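Local coordinates for cofilin (Streptomyces griseoflavus, PDB 5IVU), which probably binds actin, as a bacterial member of the ADF/cofilin family of actin-binding proteins, at residues Y28-L33 against A56-D61; L84-W89 against S104-L109. All blocks are in the same frame, centred on the assembly; numbering follows the deposited sequence.

Contact 1 (Y28-L33 against A56-D61); sequences YIIFHL and ADLPED
Tyr28 reaches from strand 28-33 to Asp57 of segment 56-61 and donates a hydrogen bond from its phenol OH: OH of Tyr28 stands 2.7 Å from OD2 of Asp57. The carboxylate oxygen is met on its anti side, and the donor sits 26° out of the carboxylate plane, with ring and carboxylate planes turned 48° apart. OD2 lies near the plane of the tyrosine ring, at its edge, so the hydroxyl makes the close approach, with the ring carbons CZ and CE1 farther off. Two residues along the strand, Ile30 packs against the same aspartate lower on its side chain, with CG1 of Ile30 4.2 Å from CB of Asp57, the two side chains crossing at about a right angle. A looser apolar touch follows, CD1 of Ile30 lying 4.4 Å from CD2 of Leu58.

Torsions and second-shell partners place these groups. CG of Tyr28 lies between its own backbone N and carbonyl carbon (chi1 69°), which sends the ring across to Asp57; the ring also meets that of Phe54, in helix 51-57. OD1 of Asp57 forms a salt bridge with Lys44, so both carboxylate oxygens are engaged, and the nearby ammonium would probably favour the charged form. A phenylalanine in place of Tyr28 lacks the hydroxyl, and the carboxylate of Asp57, still paired with Lys44, would probably be freer to turn.

Backbone hydrogen bonds tie Tyr28 to Ser46 and Ile30 to Lys44, so the strand that carries Lys44 flanks the one bearing Tyr28. The contact thus joins an inner strand of the mixed sheet of the ADF/cofilin fold, between strands 39-46 and 64-72, to helix 51-57, while on the other face Ile29 and Phe31 pack on helix 11-21.

Contact 2 (L84-W89 against S104-L109); sequences LTFVSW and SSKDIL
Phe86 and Lys106 both start out with CG opposite the backbone N (chi1 -169° in each), and Leu109 does likewise; these three side chains extend into the gap between strand 81-89 and helix 96-112. There the Phe86 ring is touched at two of its carbons. CE1 of Phe86 lies 4.1 Å from CG of Leu109, which approaches at the ring edge, near the ring plane, with CD2 of the leucine close behind. CE2 of Phe86 lies 4.1 Å from CG of Lys106, which comes in obliquely. Leu109 and Lys106, three residues apart on the helix, therefore meet the two epsilon carbons of one ring.

Ser88, two residues on along the strand and facing the same way, takes up the next part of the lysine. Its OG is 3.5 Å from CD of Lys106, a van der Waals touch of the hydroxyl with the aliphatic chain. The lysine thus uses its methylenes here, and its chain bends at chi3 (86°) beyond CG. No hydrogen bond crosses between the segments; 159 Å² is buried between them, and the closest contacts are all between side chains.

The short axes run nearly antiparallel, at 165°, and approach to 10.9 Å, a spacing filled by the Phe86 ring meeting the side chains of Lys106 and Leu109. Strand 81-89, helix 96-112 and strand 118-122 form a beta-alpha-beta unit, and Phe86 pairs through its backbone with Val118 and Ile120 of the parallel edge strand. Trp65 of strand 64-72 touches both Lys106 and Leu109, so the helix packs across neighbouring strands of the sheet.

Contact 1 and contact 2 attach different helices to the same sheet, and their centres are about 12 Å apart. They touch directly at two places. Phe31, in the strand of contact 1, packs its CB 3.7 Å from CD2 of Leu109 in the helix of contact 2. At the other junction NE1 of Trp89 lies 2.7 Å from O of Pro59, a probable hydrogen bond, and 3.9 Å from CB of Leu58, joining the end of strand 81-89 to Leu58 and Pro59 of segment 56-61. Both segments of contact 1 precede those of contact 2 in the chain, and both contacts belong to the same ADF/cofilin domain.

Contact 1 (Y28-L33 against A56-D61)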
ATOM      1  N   TYR A  28       2.971  -4.085  -7.409  1.00 35.58           N
ATOM      2  CA  TYR A  28       2.481  -3.669  -6.080  1.00 34.76           C
ATOM      3  C   TYR A  28       2.501  -4.751  -5.013  1.00 34.47           C
ATOM      4  O   TYR A  28       2.606  -5.935  -5.318  1.00 35.67           O
ATOM      5  CB  TYR A  28       1.066  -3.081  -6.186  1.00 35.36           C
ATOM      6  CG  TYR A  28      -0.049  -4.049  -6.540  1.00 33.34           C
ATOM      7  CD1 TYR A  28      -0.691  -4.800  -5.559  1.00 32.67           C
ATOM      8  CD2 TYR A  28      -0.496  -4.168  -7.859  1.00 33.67           C
ATOM      9  CE1 TYR A  28      -1.724  -5.662  -5.882  1.00 32.27           C
ATOM     10  CE2 TYR A  28      -1.536  -5.020  -8.188  1.00 31.87           C
ATOM     11  CZ  TYR A  28      -2.133  -5.769  -7.203  1.00 31.21           C
ATOM     12  OH  TYR A  28      -3.147  -6.606  -7.542  1.00 31.12           O
ATOM     13  N   ILE A  29       2.390  -4.315  -3.759  1.00 34.24           N
ATOM     14  CA  ILE A  29       2.354  -5.196  -2.584  1.00 33.35           C
ATOM     15  C   ILE A  29       1.211  -4.741  -1.659  1.00 34.06           C
ATOM     16  O   ILE A  29       1.049  -3.542  -1.412  1.00 32.34           O
ATOM     17  CB  ILE A  29       3.674  -5.138  -1.775  1.00 32.51           C
ATOM     18  CG1 ILE A  29       4.880  -5.462  -2.657  1.00 32.42           C
ATOM     19  CG2 ILE A  29       3.624  -6.095  -0.586  1.00 32.97           C
ATOM     20  CD1 ILE A  29       6.217  -5.226  -1.982  1.00 32.28           C
ATOM     21  N   ILE A  30       0.444  -5.705  -1.141  1.00 33.75           N
ATOM     22  CA  ILE A  30      -0.600  -5.447  -0.147  1.00 33.10           C
ATOM     23  C   ILE A  30      -0.139  -5.977   1.213  1.00 32.25           C
ATOM     24  O   ILE A  30       0.143  -7.158   1.344  1.00 32.14           O
ATOM     25  CB  ILE A  30      -1.937  -6.126  -0.528  1.00 32.64           C
ATOM     26  CG1 ILE A  30      -2.362  -5.785  -1.970  1.00 31.57           C
ATOM     27  CG2 ILE A  30      -3.035  -5.729   0.460  1.00 33.29           C
ATOM     28  CD1 ILE A  30      -2.802  -4.345  -2.191  1.00 31.21           C
ATOM     29  N   PHE A  31      -0.051  -5.096   2.206  1.00 33.30           N
ATOM     30  CA  PHE A  31       0.267  -5.473   3.593  1.00 33.73           C
ATOM     31  C   PHE A  31      -0.988  -5.436   4.461  1.00 34.07           C
ATOM     32  O   PHE A  31      -1.935  -4.702   4.162  1.00 30.88           O
ATOM     33  CB  PHE A  31       1.303  -4.524   4.193  1.00 34.44           C
ATOM     34  CG  PHE A  31       2.522  -4.341   3.344  1.00 36.60           C
ATOM     35  CD1 PHE A  31       2.576  -3.340   2.382  1.00 36.20           C
ATOM     36  CD2 PHE A  31       3.626  -5.171   3.509  1.00 37.74           C
ATOM     37  CE1 PHE A  31       3.705  -3.173   1.594  1.00 37.43           C
ATOM     38  CE2 PHE A  31       4.759  -5.006   2.726  1.00 37.37           C
ATOM     39  CZ  PHE A  31       4.800  -4.007   1.768  1.00 37.52           C
ATOM     40  N   HIS A  32      -0.959  -6.204   5.551  1.00 35.95           N
ATOM     41  CA  HIS A  32      -2.095  -6.315   6.480  1.00 37.44           C
ATOM     42  C   HIS A  32      -1.649  -6.761   7.887  1.00 36.66           C
ATOM     43  O   HIS A  32      -0.518  -7.212   8.058  1.00 35.04           O
ATOM     44  CB  HIS A  32      -3.179  -7.237   5.875  1.00 38.95           C
ATOM     45  CG  HIS A  32      -2.914  -8.709   6.025  1.00 41.23           C
ATOM     46  ND1 HIS A  32      -1.663  -9.275   5.875  1.00 41.90           N
ATOM     47  CD2 HIS A  32      -3.763  -9.738   6.260  1.00 43.36           C
ATOM     48  CE1 HIS A  32      -1.749 -10.581   6.043  1.00 43.30           C
ATOM     49  NE2 HIS A  32      -3.013 -10.888   6.279  1.00 44.48           N
ATOM     50  N   LEU A  33      -2.521  -6.591   8.885  1.00 38.93           N
ATOM     51  CA  LEU A  33      -2.318  -7.195  10.231  1.00 43.52           C
ATOM     52  C   LEU A  33      -2.789  -8.631  10.199  1.00 47.54           C
ATOM     53  O   LEU A  33      -3.802  -8.917   9.558  1.00 49.35           O
ATOM     54  CB  LEU A  33      -3.132  -6.515  11.340  1.00 44.59           C
ATOM     55  CG  LEU A  33      -2.612  -5.464  12.300  1.00 44.62           C
ATOM     56  CD1 LEU A  33      -1.433  -4.760  11.706  1.00 46.38           C
ATOM     57  CD2 LEU A  33      -3.709  -4.483  12.693  1.00 45.02           C
ATOM     58  N   ALA A  56      -9.012  -3.840  -7.054  1.00 41.68           N
ATOM     59  CA  ALA A  56      -9.751  -5.050  -6.677  1.00 43.59           C
ATOM     60  C   ALA A  56      -9.227  -5.702  -5.401  1.00 43.54           C
ATOM     61  O   ALA A  56     -10.004  -6.282  -4.657  1.00 46.03           O
ATOM     62  CB  ALA A  56      -9.744  -6.066  -7.821  1.00 44.35           C
ATOM     63  N   ASP A  57      -7.921  -5.621  -5.157  1.00 44.90           N
ATOM     64  CA  ASP A  57      -7.321  -6.171  -3.924  1.00 46.25           C
ATOM     65  C   ASP A  57      -7.433  -5.284  -2.679  1.00 45.54           C
ATOM     66  O   ASP A  57      -7.053  -5.709  -1.586  1.00 47.47           O
ATOM     67  CB  ASP A  57      -5.855  -6.540  -4.162  1.00 47.81           C
ATOM     68  CG  ASP A  57      -5.717  -7.749  -5.049  1.00 49.22           C
ATOM     69  OD1 ASP A  57      -6.134  -8.816  -4.581  1.00 49.43           O
ATOM     70  OD2 ASP A  57      -5.227  -7.647  -6.193  1.00 49.87           O
ATOM     71  N   LEU A  58      -7.938  -4.064  -2.839  1.00 44.09           N
ATOM     72  CA  LEU A  58      -8.289  -3.222  -1.699  1.00 43.02           C
ATOM     73  C   LEU A  58      -9.696  -3.627  -1.270  1.00 42.71           C
ATOM     74  O   LEU A  58     -10.669  -3.309  -1.978  1.00 40.03           O
ATOM     75  CB  LEU A  58      -8.253  -1.742  -2.087  1.00 42.36           C
ATOM     76  CG  LEU A  58      -6.887  -1.212  -2.531  1.00 42.29           C
ATOM     77  CD1 LEU A  58      -7.040   0.201  -3.063  1.00 43.48           C
ATOM     78  CD2 LEU A  58      -5.878  -1.250  -1.391  1.00 41.40           C
ATOM     79  N   PRO A  59      -9.822  -4.346  -0.129  1.00 43.50           N
ATOM     80  CA  PRO A  59     -11.169  -4.793   0.219  1.00 43.94           C
ATOM     81  C   PRO A  59     -12.019  -3.606   0.622  1.00 44.81           C
ATOM     82  O   PRO A  59     -11.530  -2.705   1.312  1.00 44.61           O
ATOM     83  CB  PRO A  59     -10.952  -5.755   1.399  1.00 43.24           C
ATOM     84  CG  PRO A  59      -9.477  -5.843   1.607  1.00 43.72           C
ATOM     85  CD  PRO A  59      -8.870  -4.641   0.952  1.00 43.15           C
ATOM     86  N   GLU A  60     -13.273  -3.613   0.180  1.00 45.68           N
ATOM     87  CA  GLU A  60     -14.166  -2.472   0.360  1.00 48.34           C
ATOM     88  C   GLU A  60     -14.545  -2.168   1.815  1.00 47.29           C
ATOM     89  O   GLU A  60     -14.907  -1.031   2.118  1.00 47.92           O
ATOM     90  CB  GLU A  60     -15.431  -2.620  -0.505  1.00 50.05           C
ATOM     91  CG  GLU A  60     -16.404  -3.715  -0.091  1.00 52.91           C
ATOM     92  CD  GLU A  60     -17.419  -4.028  -1.185  1.00 56.65           C
ATOM     93  OE1 GLU A  60     -18.413  -3.275  -1.309  1.00 53.64           O
ATOM     94  OE2 GLU A  60     -17.221  -5.033  -1.911  1.00 56.61           O
ATOM     95  N   ASP A  61     -14.447  -3.162   2.699  1.00 47.20           N
ATOM     96  CA  ASP A  61     -14.839  -3.009   4.106  1.00 49.23           C
ATOM     97  C   ASP A  61     -13.729  -3.420   5.102  1.00 47.54           C
ATOM     98  O   ASP A  61     -14.020  -3.805   6.239  1.00 46.03           O
ATOM     99  CB  ASP A  61     -16.136  -3.801   4.356  1.00 52.87           C
ATOM    100  CG  ASP A  61     -15.983  -5.307   4.092  1.00 55.74           C
ATOM    101  OD1 ASP A  61     -14.902  -5.750   3.632  1.00 55.19           O
ATOM    102  OD2 ASP A  61     -16.955  -6.049   4.355  1.00 59.37           O
TER

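Contact 2 (L84-W89 against S104-L109)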
ATOM      1  N   LEU A  84       7.344   5.415  -6.041  1.00 34.22           N
ATOM      2  CA  LEU A  84       6.903   4.425  -5.074  1.00 34.27           C
ATOM      3  C   LEU A  84       5.891   5.121  -4.156  1.00 33.55           C
ATOM      4  O   LEU A  84       6.214   6.112  -3.497  1.00 33.49           O
ATOM      5  CB  LEU A  84       8.092   3.866  -4.278  1.00 33.84           C
ATOM      6  CG  LEU A  84       9.150   3.141  -5.134  1.00 33.71           C
ATOM      7  CD1 LEU A  84      10.517   3.141  -4.471  1.00 34.04           C
ATOM      8  CD2 LEU A  84       8.713   1.724  -5.462  1.00 33.44           C
ATOM      9  N   THR A  85       4.677   4.582  -4.134  1.00 32.36           N
ATOM     10  CA  THR A  85       3.536   5.196  -3.489  1.00 30.84           C
ATOM     11  C   THR A  85       3.026   4.327  -2.342  1.00 29.77           C
ATOM     12  O   THR A  85       2.640   3.189  -2.562  1.00 30.20           O
ATOM     13  CB  THR A  85       2.394   5.383  -4.512  1.00 31.00           C
ATOM     14  OG1 THR A  85       2.882   6.091  -5.660  1.00 28.82           O
ATOM     15  CG2 THR A  85       1.222   6.129  -3.890  1.00 31.40           C
ATOM     16  N   PHE A  86       3.053   4.869  -1.124  1.00 28.84           N
ATOM     17  CA  PHE A  86       2.462   4.223   0.050  1.00 27.70           C
ATOM     18  C   PHE A  86       1.008   4.644   0.180  1.00 27.86           C
ATOM     19  O   PHE A  86       0.686   5.816   0.027  1.00 27.54           O
ATOM     20  CB  PHE A  86       3.226   4.614   1.311  1.00 28.25           C
ATOM     21  CG  PHE A  86       2.856   3.805   2.519  1.00 28.20           C
ATOM     22  CD1 PHE A  86       3.455   2.577   2.759  1.00 28.58           C
ATOM     23  CD2 PHE A  86       1.917   4.276   3.421  1.00 28.80           C
ATOM     24  CE1 PHE A  86       3.127   1.832   3.881  1.00 28.82           C
ATOM     25  CE2 PHE A  86       1.580   3.539   4.544  1.00 29.38           C
ATOM     26  CZ  PHE A  86       2.186   2.312   4.775  1.00 29.54           C
ATOM     27  N   VAL A  87       0.142   3.676   0.445  1.00 27.63           N
ATOM     28  CA  VAL A  87      -1.294   3.877   0.491  1.00 28.30           C
ATOM     29  C   VAL A  87      -1.779   3.357   1.835  1.00 29.88           C
ATOM     30  O   VAL A  87      -1.597   2.179   2.128  1.00 31.57           O
ATOM     31  CB  VAL A  87      -2.007   3.079  -0.631  1.00 28.82           C
ATOM     32  CG1 VAL A  87      -3.529   3.171  -0.510  1.00 27.85           C
ATOM     33  CG2 VAL A  87      -1.558   3.568  -2.001  1.00 30.23           C
ATOM     34  N   SER A  88      -2.379   4.223   2.645  1.00 30.18           N
ATOM     35  CA  SER A  88      -3.134   3.780   3.805  1.00 31.79           C
ATOM     36  C   SER A  88      -4.595   3.673   3.377  1.00 32.47           C
ATOM     37  O   SER A  88      -5.219   4.679   3.050  1.00 33.09           O
ATOM     38  CB  SER A  88      -2.991   4.756   4.962  1.00 31.54           C
ATOM     39  OG  SER A  88      -1.640   4.856   5.348  1.00 31.81           O
ATOM     40  N   TRP A  89      -5.113   2.446   3.338  1.00 33.55           N
ATOM     41  CA  TRP A  89      -6.489   2.195   2.946  1.00 34.73           C
ATOM     42  C   TRP A  89      -7.309   2.061   4.222  1.00 35.66           C
ATOM     43  O   TRP A  89      -7.061   1.180   5.042  1.00 37.84           O
ATOM     44  CB  TRP A  89      -6.566   0.944   2.073  1.00 35.14           C
ATOM     45  CG  TRP A  89      -7.935   0.553   1.627  1.00 36.48           C
ATOM     46  CD1 TRP A  89      -8.557  -0.634   1.859  1.00 37.48           C
ATOM     47  CD2 TRP A  89      -8.849   1.346   0.868  1.00 38.19           C
ATOM     48  NE1 TRP A  89      -9.809  -0.633   1.302  1.00 37.12           N
ATOM     49  CE2 TRP A  89     -10.014   0.571   0.682  1.00 38.35           C
ATOM     50  CE3 TRP A  89      -8.800   2.641   0.325  1.00 39.22           C
ATOM     51  CZ2 TRP A  89     -11.117   1.038  -0.030  1.00 38.22           C
ATOM     52  CZ3 TRP A  89      -9.900   3.110  -0.381  1.00 39.29           C
ATOM     53  CH2 TRP A  89     -11.043   2.305  -0.555  1.00 39.61           C
ATOM     54  N   SER A 104      -2.480   2.885  14.518  1.00 42.14           N
ATOM     55  CA  SER A 104      -1.415   2.828  15.534  1.00 45.42           C
ATOM     56  C   SER A 104      -0.212   1.944  15.145  1.00 46.46           C
ATOM     57  O   SER A 104       0.834   2.030  15.777  1.00 48.42           O
ATOM     58  CB  SER A 104      -1.979   2.412  16.906  1.00 45.24           C
ATOM     59  OG  SER A 104      -2.704   1.202  16.844  1.00 45.38           O
ATOM     60  N   SER A 105      -0.363   1.095  14.129  1.00 46.45           N
ATOM     61  CA  SER A 105       0.755   0.318  13.588  1.00 45.56           C
ATOM     62  C   SER A 105       1.365   0.888  12.294  1.00 46.64           C
ATOM     63  O   SER A 105       2.459   0.480  11.918  1.00 47.69           O
ATOM     64  CB  SER A 105       0.316  -1.129  13.367  1.00 46.50           C
ATOM     65  OG  SER A 105       0.112  -1.765  14.618  1.00 47.75           O
ATOM     66  N   LYS A 106       0.670   1.801  11.609  1.00 46.12           N
ATOM     67  CA  LYS A 106       1.111   2.316  10.296  1.00 48.98           C
ATOM     68  C   LYS A 106       2.594   2.672  10.241  1.00 50.16           C
ATOM     69  O   LYS A 106       3.331   2.134   9.423  1.00 48.47           O
ATOM     70  CB  LYS A 106       0.298   3.553   9.888  1.00 49.32           C
ATOM     71  CG  LYS A 106       0.500   3.979   8.439  1.00 51.37           C
ATOM     72  CD  LYS A 106       0.223   5.459   8.223  1.00 52.56           C
ATOM     73  CE  LYS A 106       1.439   6.325   8.505  1.00 55.16           C
ATOM     74  NZ  LYS A 106       1.384   7.610   7.746  1.00 56.82           N
ATOM     75  N   ASP A 107       3.010   3.568  11.136  1.00 53.89           N
ATOM     76  CA  ASP A 107       4.364   4.141  11.129  1.00 56.68           C
ATOM     77  C   ASP A 107       5.471   3.114  11.290  1.00 55.43           C
ATOM     78  O   ASP A 107       6.576   3.345  10.816  1.00 61.64           O
ATOM     79  CB  ASP A 107       4.514   5.214  12.212  1.00 60.21           C
ATOM     80  CG  ASP A 107       3.706   6.463  11.906  1.00 65.69           C
ATOM     81  OD1 ASP A 107       4.022   7.143  10.912  1.00 67.57           O
ATOM     82  OD2 ASP A 107       2.741   6.751  12.649  1.00 69.15           O
ATOM     83  N   ILE A 108       5.177   1.993  11.951  1.00 50.39           N
ATOM     84  CA  ILE A 108       6.124   0.883  12.056  1.00 49.01           C
ATOM     85  C   ILE A 108       6.502   0.408  10.652  1.00 48.42           C
ATOM     86  O   ILE A 108       7.677   0.405  10.292  1.00 52.46           O
ATOM     87  CB  ILE A 108       5.549  -0.311  12.853  1.00 49.14           C
ATOM     88  CG1 ILE A 108       5.277   0.078  14.314  1.00 48.57           C
ATOM     89  CG2 ILE A 108       6.510  -1.496  12.804  1.00 50.15           C
ATOM     90  CD1 ILE A 108       4.447  -0.935  15.084  1.00 47.49           C
ATOM     91  N   LEU A 109       5.490   0.055   9.862  1.00 46.74           N
ATOM     92  CA  LEU A 109       5.676  -0.353   8.466  1.00 43.63           C
ATOM     93  C   LEU A 109       6.238   0.775   7.599  1.00 42.48           C
ATOM     94  O   LEU A 109       7.171   0.557   6.836  1.00 41.35           O
ATOM     95  CB  LEU A 109       4.355  -0.880   7.868  1.00 43.47           C
ATOM     96  CG  LEU A 109       4.259  -1.172   6.358  1.00 44.54           C
ATOM     97  CD1 LEU A 109       5.347  -2.125   5.863  1.00 44.26           C
ATOM     98  CD2 LEU A 109       2.882  -1.725   6.020  1.00 44.17           C
TER